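Local coordinates for protein VP2 (Primate bocaparvovirus 1, PDB 7L0Y) that builds the icosahedral T=1 capsid of human bocavirus 1, sixty copies of the capsid protein assembling into a shell about 26 nm across, at residues K106-Q111 with Q451-I456; R90-Y95 with M509-N514; H47-E52 with T69-F74. All coordinates share one frame; numbering follows the deposited sequence.

Overall arrangement
Interactions 1 and 3 meet in the jelly-roll core of the subunit, while interaction 2 joins helix 85-94, which runs directly into strand 95-118 of interaction 1, to the chain near its C-terminus. The centres of interactions 1 and 3 are about 22 Å apart, yet they touch: F74, from the 71-74 strand, packs with CE1 against CG1 of V452 at 3.3 Å and with CE2 against CD1 of I107 at 3.7 Å. Nearest atoms of interactions 1 and 2 are about 10 Å apart. Interactions 2 and 3, with centres about 40 Å apart, fall on opposite sides of the chain's centre.

Interaction 1 of 3, residues K106-Q111 with Q451-I456; sequences KIYNLQ and QVSCEI
The side-chain nitrogen ND2 of N109 serves two carbonyl oxygens: it gives a hydrogen bond to OE1 of Q451, at 3.1 Å, and another to the backbone of G18. The first is bent, with 147° at the hydrogen, and ND2 stands above the plane of the Q451 carbonyl, so it does not use a lone pair. The bond sits beside the antiparallel pairing of strands 95-118 and 446-462, two long strands of the parvovirus jelly roll, in the sheet that also holds strands 30-42 and 215-232.

Two hydrogen-bonded pairs carry the register. Y108 and Q451 exchange backbone bonds, both N-to-O distances being 2.9 Å, and K106 and S453, two residues before Y108 and two after Q451, do the same. Between them I107 and V452 form the non-hydrogen-bonded pair, lying side by side with CG1 of I107 3.4 Å from CG1 of V452 on the face turned to the barrel interior, where F74 packs on both.

On the other face Y108 leans over its neighbours. Its CG sits between backbone N and carbonyl carbon (chi1 61°), which brings the ring over Q451 of the neighbouring strand; CB of Q451 then lies over one ring face, 3.9 Å from the centroid, a CH-pi contact. The Q451 amide stands almost perpendicular to that ring, its plane turned by 89°. Residues 16 to 21 of the N-terminal arm cross this face, and G19 O takes a weak bond from the Y108 hydroxyl. OG of S453 approaches the ring obliquely, 3.5 Å from CE2 of Y108, and lies 3.3 Å from CB of K106.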
loop_
_atom_site.group_PDB
_atom_site.type_symbol
_atom_site.label_atom_id
_atom_site.label_comp_id
_atom_site.label_asym_id
_atom_site.label_seq_id
_atom_site.Cartn_x
_atom_site.Cartn_y
_atom_site.Cartn_z
ATOM N N LYS A 106 -7.916 44.377 -78.361
ATOM C CA LYS A 106 -9.160 43.626 -78.390
ATOM C C LYS A 106 -9.877 43.897 -79.700
ATOM O O LYS A 106 -9.928 45.038 -80.158
ATOM C CB LYS A 106 -10.066 43.997 -77.224
ATOM C CG LYS A 106 -9.530 43.626 -75.876
ATOM C CD LYS A 106 -10.468 44.097 -74.794
ATOM C CE LYS A 106 -9.982 43.712 -73.416
ATOM N NZ LYS A 106 -10.894 44.232 -72.367
ATOM N N ILE A 107 -10.423 42.847 -80.299
ATOM C CA ILE A 107 -11.336 42.957 -81.426
ATOM C C ILE A 107 -12.668 42.391 -80.974
ATOM O O ILE A 107 -12.737 41.236 -80.546
ATOM C CB ILE A 107 -10.806 42.214 -82.663
ATOM C CG1 ILE A 107 -9.492 42.837 -83.115
ATOM C CG2 ILE A 107 -11.805 42.277 -83.782
ATOM C CD1 ILE A 107 -8.746 42.031 -84.116
ATOM N N TYR A 108 -13.718 43.196 -81.051
ATOM C CA TYR A 108 -14.970 42.827 -80.410
ATOM C C TYR A 108 -16.117 43.562 -81.083
ATOM O O TYR A 108 -15.915 44.380 -81.980
ATOM C CB TYR A 108 -14.895 43.111 -78.911
ATOM C CG TYR A 108 -14.657 44.551 -78.580
ATOM C CD1 TYR A 108 -15.699 45.378 -78.235
ATOM C CD2 TYR A 108 -13.387 45.093 -78.662
ATOM C CE1 TYR A 108 -15.484 46.678 -77.943
ATOM C CE2 TYR A 108 -13.163 46.395 -78.390
ATOM C CZ TYR A 108 -14.214 47.189 -78.026
ATOM O OH TYR A 108 -13.998 48.507 -77.733
ATOM N N ASN A 109 -17.329 43.259 -80.625
ATOM C CA ASN A 109 -18.569 43.798 -81.187
ATOM C C ASN A 109 -18.606 43.653 -82.699
ATOM O O ASN A 109 -18.897 44.597 -83.430
ATOM C CB ASN A 109 -18.777 45.249 -80.772
ATOM C CG ASN A 109 -19.145 45.376 -79.327
ATOM O OD1 ASN A 109 -19.641 44.433 -78.728
ATOM N ND2 ASN A 109 -18.905 46.537 -78.754
ATOM N N LEU A 110 -18.323 42.448 -83.169
ATOM C CA LEU A 110 -18.237 42.212 -84.597
ATOM C C LEU A 110 -19.628 42.182 -85.203
ATOM O O LEU A 110 -20.580 41.700 -84.588
ATOM C CB LEU A 110 -17.520 40.898 -84.883
ATOM C CG LEU A 110 -16.000 40.849 -84.759
ATOM C CD1 LEU A 110 -15.426 42.088 -85.386
ATOM C CD2 LEU A 110 -15.571 40.772 -83.327
ATOM N N GLN A 111 -19.746 42.700 -86.412
ATOM C CA GLN A 111 -20.982 42.655 -87.170
ATOM C C GLN A 111 -20.679 42.241 -88.594
ATOM O O GLN A 111 -19.956 42.943 -89.299
ATOM C CB GLN A 111 -21.665 44.008 -87.174
ATOM C CG GLN A 111 -22.269 44.402 -85.875
ATOM C CD GLN A 111 -22.762 45.810 -85.921
ATOM O OE1 GLN A 111 -22.182 46.654 -86.593
ATOM N NE2 GLN A 111 -23.864 46.068 -85.260
ATOM N N GLN A 451 -15.256 46.712 -83.536
ATOM C CA GLN A 451 -14.463 47.649 -82.761
ATOM C C GLN A 451 -13.127 47.007 -82.431
ATOM O O GLN A 451 -13.076 45.852 -82.013
ATOM C CB GLN A 451 -15.196 48.069 -81.483
ATOM C CG GLN A 451 -16.510 48.771 -81.758
ATOM C CD GLN A 451 -17.224 49.259 -80.511
ATOM O OE1 GLN A 451 -16.927 48.843 -79.397
ATOM N NE2 GLN A 451 -18.202 50.129 -80.704
ATOM N N VAL A 452 -12.049 47.743 -82.666
ATOM C CA VAL A 452 -10.732 47.419 -82.134
ATOM C C VAL A 452 -10.402 48.422 -81.052
ATOM O O VAL A 452 -10.570 49.626 -81.243
ATOM C CB VAL A 452 -9.639 47.416 -83.216
ATOM C CG1 VAL A 452 -9.712 46.170 -83.978
ATOM C CG2 VAL A 452 -9.841 48.574 -84.162
ATOM N N SER A 453 -9.937 47.924 -79.922
ATOM C CA SER A 453 -9.393 48.758 -78.872
ATOM C C SER A 453 -7.931 48.395 -78.682
ATOM O O SER A 453 -7.595 47.221 -78.528
ATOM C CB SER A 453 -10.171 48.593 -77.571
ATOM O OG SER A 453 -10.038 47.289 -77.055
ATOM N N CYS A 454 -7.070 49.400 -78.726
ATOM C CA CYS A 454 -5.658 49.259 -78.418
ATOM C C CYS A 454 -5.402 49.943 -77.089
ATOM O O CYS A 454 -5.937 51.022 -76.831
ATOM C CB CYS A 454 -4.794 49.873 -79.519
ATOM S SG CYS A 454 -3.017 49.689 -79.304
ATOM N N GLU A 455 -4.616 49.308 -76.234
ATOM C CA GLU A 455 -4.243 49.900 -74.962
ATOM C C GLU A 455 -2.764 49.662 -74.719
ATOM O O GLU A 455 -2.327 48.514 -74.624
ATOM C CB GLU A 455 -5.085 49.319 -73.836
ATOM C CG GLU A 455 -4.823 49.920 -72.488
ATOM C CD GLU A 455 -5.785 49.404 -71.452
ATOM O OE1 GLU A 455 -6.672 48.611 -71.825
ATOM O OE2 GLU A 455 -5.655 49.773 -70.267
ATOM N N ILE A 456 -1.997 50.739 -74.617
ATOM C CA ILE A 456 -0.556 50.650 -74.438
ATOM C C ILE A 456 -0.195 51.270 -73.102
ATOM O O ILE A 456 -0.647 52.372 -72.783
ATOM C CB ILE A 456 0.221 51.341 -75.569
ATOM C CG1 ILE A 456 -0.041 50.652 -76.896
ATOM C CG2 ILE A 456 1.698 51.292 -75.299
ATOM C CD1 ILE A 456 0.597 51.342 -78.036
#

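Interaction 2 of 3, residues R90-Y95 with M509-N514; sequences RLTNEY and MPVKTN
M509 comes first, its carbonyl oxygen 4.2 Å from CG2 of T92. The same oxygen accepts a hydrogen bond from the indole nitrogen of W88, one turn earlier in helix 85-94, so the loop is tied to the helix from its first residue. P510 turns its ring from the helix and offers its carbonyl to the side chain of H474.

V511 makes the apolar contact. Its CG1 meets CG2 of T92 at 3.7 Å, methyl to methyl, and the two side chains cross at about a right angle. Which branch of T92 faces the loop is set by its hydroxyl: with chi1 at 57°, OG1 sits close over the helix backbone and bonds W88 O, while CG2 projects toward V511.

Helix 85-94 is the one that links the C and D strands of the parvovirus jelly roll, and in this capsid family it lies at the twofold interface; consistent with that, E94 packs on E94 of a neighbouring subunit, and R90 makes a cation-pi contact with Y463 of that same subunit. Within the helix R90 and E94 also form a salt bridge, NE to OE1 at 3.5 Å.

K512 turns its side chain from the helix, and backbone N of K512 bonds OD1 of N229, whose ND2 in turn holds the carbonyl of T92. T513 packs on H474. N514 points its side chain toward the helix: its ND2 lies 3.1 Å from OD1 of N93, too poorly angled for a hydrogen bond, and 3.6 Å from O of T92. The two amide planes are turned 39° apart, and OD1 of N93 takes its hydrogen bond from H474 N instead.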
loop_
_atom_site.group_PDB
_atom_site.type_symbol
_atom_site.label_atom_id
_atom_site.label_comp_id
_atom_site.label_asym_id
_atom_site.label_seq_id
_atom_site.Cartn_x
_atom_site.Cartn_y
_atom_site.Cartn_z
ATOM N N ARG A 90 1.713 66.911 -73.899
ATOM C CA ARG A 90 2.060 66.684 -72.509
ATOM C C ARG A 90 3.222 65.717 -72.390
ATOM O O ARG A 90 4.072 65.861 -71.510
ATOM C CB ARG A 90 0.845 66.160 -71.762
ATOM C CG ARG A 90 1.032 66.129 -70.293
ATOM C CD ARG A 90 -0.243 65.759 -69.646
ATOM N NE ARG A 90 -0.197 66.026 -68.226
ATOM C CZ ARG A 90 -1.259 65.995 -67.444
ATOM N NH1 ARG A 90 -2.437 65.689 -67.959
ATOM N NH2 ARG A 90 -1.146 66.278 -66.157
ATOM N N LEU A 91 3.275 64.727 -73.275
ATOM C CA LEU A 91 4.373 63.776 -73.262
ATOM C C LEU A 91 5.692 64.457 -73.588
ATOM O O LEU A 91 6.694 64.251 -72.900
ATOM C CB LEU A 91 4.087 62.664 -74.260
ATOM C CG LEU A 91 5.098 61.534 -74.375
ATOM C CD1 LEU A 91 5.055 60.692 -73.131
ATOM C CD2 LEU A 91 4.829 60.728 -75.612
ATOM N N THR A 92 5.715 65.273 -74.634
ATOM C CA THR A 92 6.959 65.884 -75.069
ATOM C C THR A 92 7.348 67.092 -74.238
ATOM O O THR A 92 8.514 67.488 -74.261
ATOM C CB THR A 92 6.871 66.276 -76.545
ATOM O OG1 THR A 92 5.763 67.156 -76.744
ATOM C CG2 THR A 92 6.695 65.054 -77.407
ATOM N N ASN A 93 6.410 67.700 -73.521
ATOM C CA ASN A 93 6.789 68.770 -72.611
ATOM C C ASN A 93 7.271 68.242 -71.268
ATOM O O ASN A 93 8.176 68.825 -70.669
ATOM C CB ASN A 93 5.628 69.741 -72.415
ATOM C CG ASN A 93 5.442 70.668 -73.594
ATOM O OD1 ASN A 93 6.367 70.894 -74.362
ATOM N ND2 ASN A 93 4.255 71.225 -73.728
ATOM N N GLU A 94 6.663 67.177 -70.753
ATOM C CA GLU A 94 6.885 66.797 -69.366
ATOM C C GLU A 94 7.851 65.641 -69.149
ATOM O O GLU A 94 8.140 65.321 -67.996
ATOM C CB GLU A 94 5.554 66.457 -68.694
ATOM C CG GLU A 94 4.610 67.628 -68.585
ATOM C CD GLU A 94 3.377 67.300 -67.780
ATOM O OE1 GLU A 94 3.209 66.123 -67.407
ATOM O OE2 GLU A 94 2.574 68.215 -67.513
ATOM N N TYR A 95 8.364 65.005 -70.195
ATOM C CA TYR A 95 9.143 63.792 -69.989
ATOM C C TYR A 95 10.377 63.795 -70.867
ATOM O O TYR A 95 10.312 64.165 -72.040
ATOM C CB TYR A 95 8.324 62.538 -70.287
ATOM C CG TYR A 95 7.100 62.400 -69.434
ATOM C CD1 TYR A 95 7.189 61.923 -68.143
ATOM C CD2 TYR A 95 5.852 62.724 -69.929
ATOM C CE1 TYR A 95 6.086 61.796 -67.366
ATOM C CE2 TYR A 95 4.740 62.598 -69.156
ATOM C CZ TYR A 95 4.859 62.129 -67.874
ATOM O OH TYR A 95 3.743 61.988 -67.094
ATOM N N MET A 509 4.843 68.911 -83.253
ATOM C CA MET A 509 5.452 68.812 -81.936
ATOM C C MET A 509 6.520 67.730 -81.898
ATOM O O MET A 509 6.327 66.684 -81.270
ATOM C CB MET A 509 4.377 68.547 -80.891
ATOM C CG MET A 509 3.409 69.683 -80.729
ATOM S SD MET A 509 2.085 69.289 -79.591
ATOM C CE MET A 509 1.075 68.228 -80.622
ATOM N N PRO A 510 7.657 67.940 -82.554
ATOM C CA PRO A 510 8.727 66.945 -82.508
ATOM C C PRO A 510 9.351 66.860 -81.126
ATOM O O PRO A 510 9.151 67.716 -80.267
ATOM C CB PRO A 510 9.727 67.464 -83.539
ATOM C CG PRO A 510 9.494 68.911 -83.560
ATOM C CD PRO A 510 8.039 69.111 -83.355
ATOM N N VAL A 511 10.103 65.790 -80.910
ATOM C CA VAL A 511 10.824 65.625 -79.658
ATOM C C VAL A 511 12.178 66.312 -79.766
ATOM O O VAL A 511 12.527 66.863 -80.813
ATOM C CB VAL A 511 10.988 64.141 -79.292
ATOM C CG1 VAL A 511 9.641 63.508 -79.044
ATOM C CG2 VAL A 511 11.735 63.402 -80.384
ATOM N N LYS A 512 12.930 66.298 -78.669
ATOM C CA LYS A 512 14.305 66.787 -78.610
ATOM C C LYS A 512 14.420 68.263 -78.962
ATOM O O LYS A 512 15.499 68.745 -79.305
ATOM C CB LYS A 512 15.199 65.975 -79.537
ATOM C CG LYS A 512 15.239 64.536 -79.193
ATOM C CD LYS A 512 16.018 63.790 -80.222
ATOM C CE LYS A 512 16.052 62.339 -79.871
ATOM N NZ LYS A 512 16.817 61.586 -80.859
ATOM N N THR A 513 13.315 68.988 -78.903
ATOM C CA THR A 513 13.323 70.423 -79.110
ATOM C C THR A 513 13.178 71.249 -77.843
ATOM O O THR A 513 13.275 72.475 -77.922
ATOM C CB THR A 513 12.217 70.810 -80.103
ATOM O OG1 THR A 513 12.210 72.227 -80.308
ATOM C CG2 THR A 513 10.884 70.350 -79.612
ATOM N N ASN A 514 12.976 70.632 -76.685
ATOM C CA ASN A 514 12.463 71.334 -75.518
ATOM C C ASN A 514 13.348 71.195 -74.292
ATOM O O ASN A 514 13.849 72.192 -73.773
ATOM C CB ASN A 514 11.056 70.827 -75.171
ATOM C CG ASN A 514 10.015 71.217 -76.192
ATOM O OD1 ASN A 514 10.209 72.118 -77.000
ATOM N ND2 ASN A 514 8.873 70.558 -76.127
#

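Interaction 3 of 3, residues H47-E52 with T69-F74; sequences HLYKTE and TPWTYF
P70 lies over one face of the Y49 ring, its CD 3.6 Å from the ring centroid and only 14° off the normal: a CH-pi contact in which the two side chains cross at about a right angle. It forms where the chain turns a corner at P70, between strand 65-69 and strand 71-74, the latter being the C strand of the parvovirus jelly roll, in the sheet opposite the one holding strands 95-118 and 446-462. The 47-49 loop leads into strand 50-53, which pairs antiparallel with strand 65-69, so the tyrosine covers the corner from the loop just before the neighbouring strand.

T69 and W71 reach the same ring from other directions. CG2 of T69 approaches CE1 of Y49 obliquely, at 3.5 Å. W71 presents the edge of its indole, close to the indole plane, to the tyrosine hydroxyl; OH of Y49 is 3.3 Å from NE1 of W71. Both polar groups have firmer partners on E203, whose carboxylate takes one hydrogen bond from each, OE1 facing the hydroxyl and OE2 the indole nitrogen. Backbone N of L202 also bonds the tyrosine hydroxyl, so the hydroxyl is held in place by two groups. Y159 of a neighbouring subunit meets the Y49 ring too, with planes about 50° apart, so the contact sits near a subunit interface.

The corner itself is an ST turn. With chi1 at 69°, T69 folds its hydroxyl back over the chain, where OG1 accepts from N of W71 at 3.3 Å and also bonds Y167 O. The same CD of P70 lies 3.3 Å from O of L48, and CA of H47 rests 3.9 Å from CB of P70.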
loop_
_atom_site.group_PDB
_atom_site.type_symbol
_atom_site.label_atom_id
_atom_site.label_comp_id
_atom_site.label_asym_id
_atom_site.label_seq_id
_atom_site.Cartn_x
_atom_site.Cartn_y
_atom_site.Cartn_z
ATOM N N HIS A 47 -11.643 36.611 -102.886
ATOM C CA HIS A 47 -11.217 35.426 -102.144
ATOM C C HIS A 47 -10.100 34.663 -102.840
ATOM O O HIS A 47 -9.954 33.458 -102.649
ATOM C CB HIS A 47 -12.392 34.488 -101.869
ATOM C CG HIS A 47 -13.418 35.063 -100.950
ATOM N ND1 HIS A 47 -13.193 35.229 -99.602
ATOM C CD2 HIS A 47 -14.670 35.517 -101.183
ATOM C CE1 HIS A 47 -14.266 35.753 -99.043
ATOM N NE2 HIS A 47 -15.177 35.935 -99.980
ATOM N N LEU A 48 -9.281 35.339 -103.630
ATOM C CA LEU A 48 -8.217 34.667 -104.353
ATOM C C LEU A 48 -6.858 35.191 -103.925
ATOM O O LEU A 48 -6.709 36.328 -103.484
ATOM C CB LEU A 48 -8.382 34.831 -105.867
ATOM C CG LEU A 48 -9.567 34.089 -106.472
ATOM C CD1 LEU A 48 -9.694 34.430 -107.927
ATOM C CD2 LEU A 48 -9.376 32.603 -106.287
ATOM N N TYR A 49 -5.864 34.327 -104.047
ATOM C CA TYR A 49 -4.467 34.725 -104.086
ATOM C C TYR A 49 -4.069 34.926 -105.536
ATOM O O TYR A 49 -4.175 34.003 -106.343
ATOM C CB TYR A 49 -3.573 33.676 -103.438
ATOM C CG TYR A 49 -3.629 33.629 -101.942
ATOM C CD1 TYR A 49 -2.687 34.288 -101.187
ATOM C CD2 TYR A 49 -4.628 32.942 -101.285
ATOM C CE1 TYR A 49 -2.715 34.242 -99.833
ATOM C CE2 TYR A 49 -4.671 32.900 -99.923
ATOM C CZ TYR A 49 -3.709 33.553 -99.202
ATOM O OH TYR A 49 -3.729 33.521 -97.835
ATOM N N LYS A 50 -3.632 36.130 -105.861
ATOM C CA LYS A 50 -3.214 36.480 -107.204
ATOM C C LYS A 50 -1.780 36.969 -107.140
ATOM O O LYS A 50 -1.308 37.412 -106.098
ATOM C CB LYS A 50 -4.105 37.573 -107.795
ATOM C CG LYS A 50 -5.556 37.194 -107.895
ATOM C CD LYS A 50 -6.398 38.383 -108.284
ATOM C CE LYS A 50 -7.860 38.013 -108.327
ATOM N NZ LYS A 50 -8.722 39.191 -108.607
ATOM N N THR A 51 -1.084 36.889 -108.264
ATOM C CA THR A 51 0.200 37.551 -108.423
ATOM C C THR A 51 0.069 38.584 -109.528
ATOM O O THR A 51 -0.861 38.521 -110.330
ATOM C CB THR A 51 1.319 36.565 -108.737
ATOM O OG1 THR A 51 1.003 35.851 -109.931
ATOM C CG2 THR A 51 1.506 35.582 -107.594
ATOM N N GLU A 52 0.947 39.573 -109.524
ATOM C CA GLU A 52 0.949 40.605 -110.550
ATOM C C GLU A 52 2.387 40.961 -110.848
ATOM O O GLU A 52 3.190 41.107 -109.924
ATOM C CB GLU A 52 0.185 41.858 -110.111
ATOM C CG GLU A 52 -1.295 41.646 -109.874
ATOM C CD GLU A 52 -1.590 41.140 -108.479
ATOM O OE1 GLU A 52 -0.642 40.979 -107.686
ATOM O OE2 GLU A 52 -2.774 40.888 -108.180
ATOM N N THR A 69 -3.506 39.089 -101.470
ATOM C CA THR A 69 -4.166 38.045 -100.710
ATOM C C THR A 69 -5.612 38.441 -100.456
ATOM O O THR A 69 -5.975 39.612 -100.603
ATOM C CB THR A 69 -3.447 37.810 -99.383
ATOM O OG1 THR A 69 -3.635 38.946 -98.542
ATOM C CG2 THR A 69 -1.963 37.640 -99.617
ATOM N N PRO A 70 -6.478 37.488 -100.117
ATOM C CA PRO A 70 -7.824 37.844 -99.656
ATOM C C PRO A 70 -7.849 38.552 -98.312
ATOM O O PRO A 70 -8.902 39.060 -97.926
ATOM C CB PRO A 70 -8.532 36.489 -99.590
ATOM C CG PRO A 70 -7.440 35.516 -99.407
ATOM C CD PRO A 70 -6.295 36.032 -100.193
ATOM N N TRP A 71 -6.746 38.565 -97.583
ATOM C CA TRP A 71 -6.652 39.070 -96.225
ATOM C C TRP A 71 -6.496 40.589 -96.159
ATOM O O TRP A 71 -6.023 41.242 -97.087
ATOM C CB TRP A 71 -5.475 38.414 -95.526
ATOM C CG TRP A 71 -5.681 36.982 -95.270
ATOM C CD1 TRP A 71 -5.413 35.957 -96.113
ATOM C CD2 TRP A 71 -6.158 36.400 -94.066
ATOM N NE1 TRP A 71 -5.722 34.770 -95.522
ATOM C CE2 TRP A 71 -6.171 35.013 -94.255
ATOM C CE3 TRP A 71 -6.579 36.917 -92.847
ATOM C CZ2 TRP A 71 -6.589 34.138 -93.274
ATOM C CZ3 TRP A 71 -6.999 36.049 -91.881
ATOM C CH2 TRP A 71 -7.008 34.677 -92.097
ATOM N N THR A 72 -6.897 41.137 -95.017
ATOM C CA THR A 72 -6.609 42.504 -94.618
ATOM C C THR A 72 -5.949 42.463 -93.251
ATOM O O THR A 72 -5.933 41.432 -92.583
ATOM C CB THR A 72 -7.863 43.386 -94.558
ATOM O OG1 THR A 72 -8.825 42.807 -93.672
ATOM C CG2 THR A 72 -8.481 43.557 -95.913
ATOM N N TYR A 73 -5.384 43.588 -92.840
ATOM C CA TYR A 73 -4.592 43.606 -91.624
ATOM C C TYR A 73 -4.765 44.927 -90.895
ATOM O O TYR A 73 -5.150 45.939 -91.475
ATOM C CB TYR A 73 -3.114 43.358 -91.933
ATOM C CG TYR A 73 -2.498 44.427 -92.787
ATOM C CD1 TYR A 73 -1.822 45.490 -92.216
ATOM C CD2 TYR A 73 -2.620 44.392 -94.162
ATOM C CE1 TYR A 73 -1.277 46.463 -92.983
ATOM C CE2 TYR A 73 -2.077 45.366 -94.938
ATOM C CZ TYR A 73 -1.406 46.399 -94.348
ATOM O OH TYR A 73 -0.854 47.379 -95.129
ATOM N N PHE A 74 -4.468 44.891 -89.601
ATOM C CA PHE A 74 -4.422 46.062 -88.743
ATOM C C PHE A 74 -3.004 46.602 -88.674
ATOM O O PHE A 74 -2.052 45.847 -88.470
ATOM C CB PHE A 74 -4.912 45.728 -87.335
ATOM C CG PHE A 74 -6.357 45.384 -87.265
ATOM C CD1 PHE A 74 -7.303 46.368 -87.117
ATOM C CD2 PHE A 74 -6.778 44.078 -87.354
ATOM C CE1 PHE A 74 -8.637 46.063 -87.078
ATOM C CE2 PHE A 74 -8.115 43.770 -87.298
ATOM C CZ PHE A 74 -9.044 44.763 -87.156
#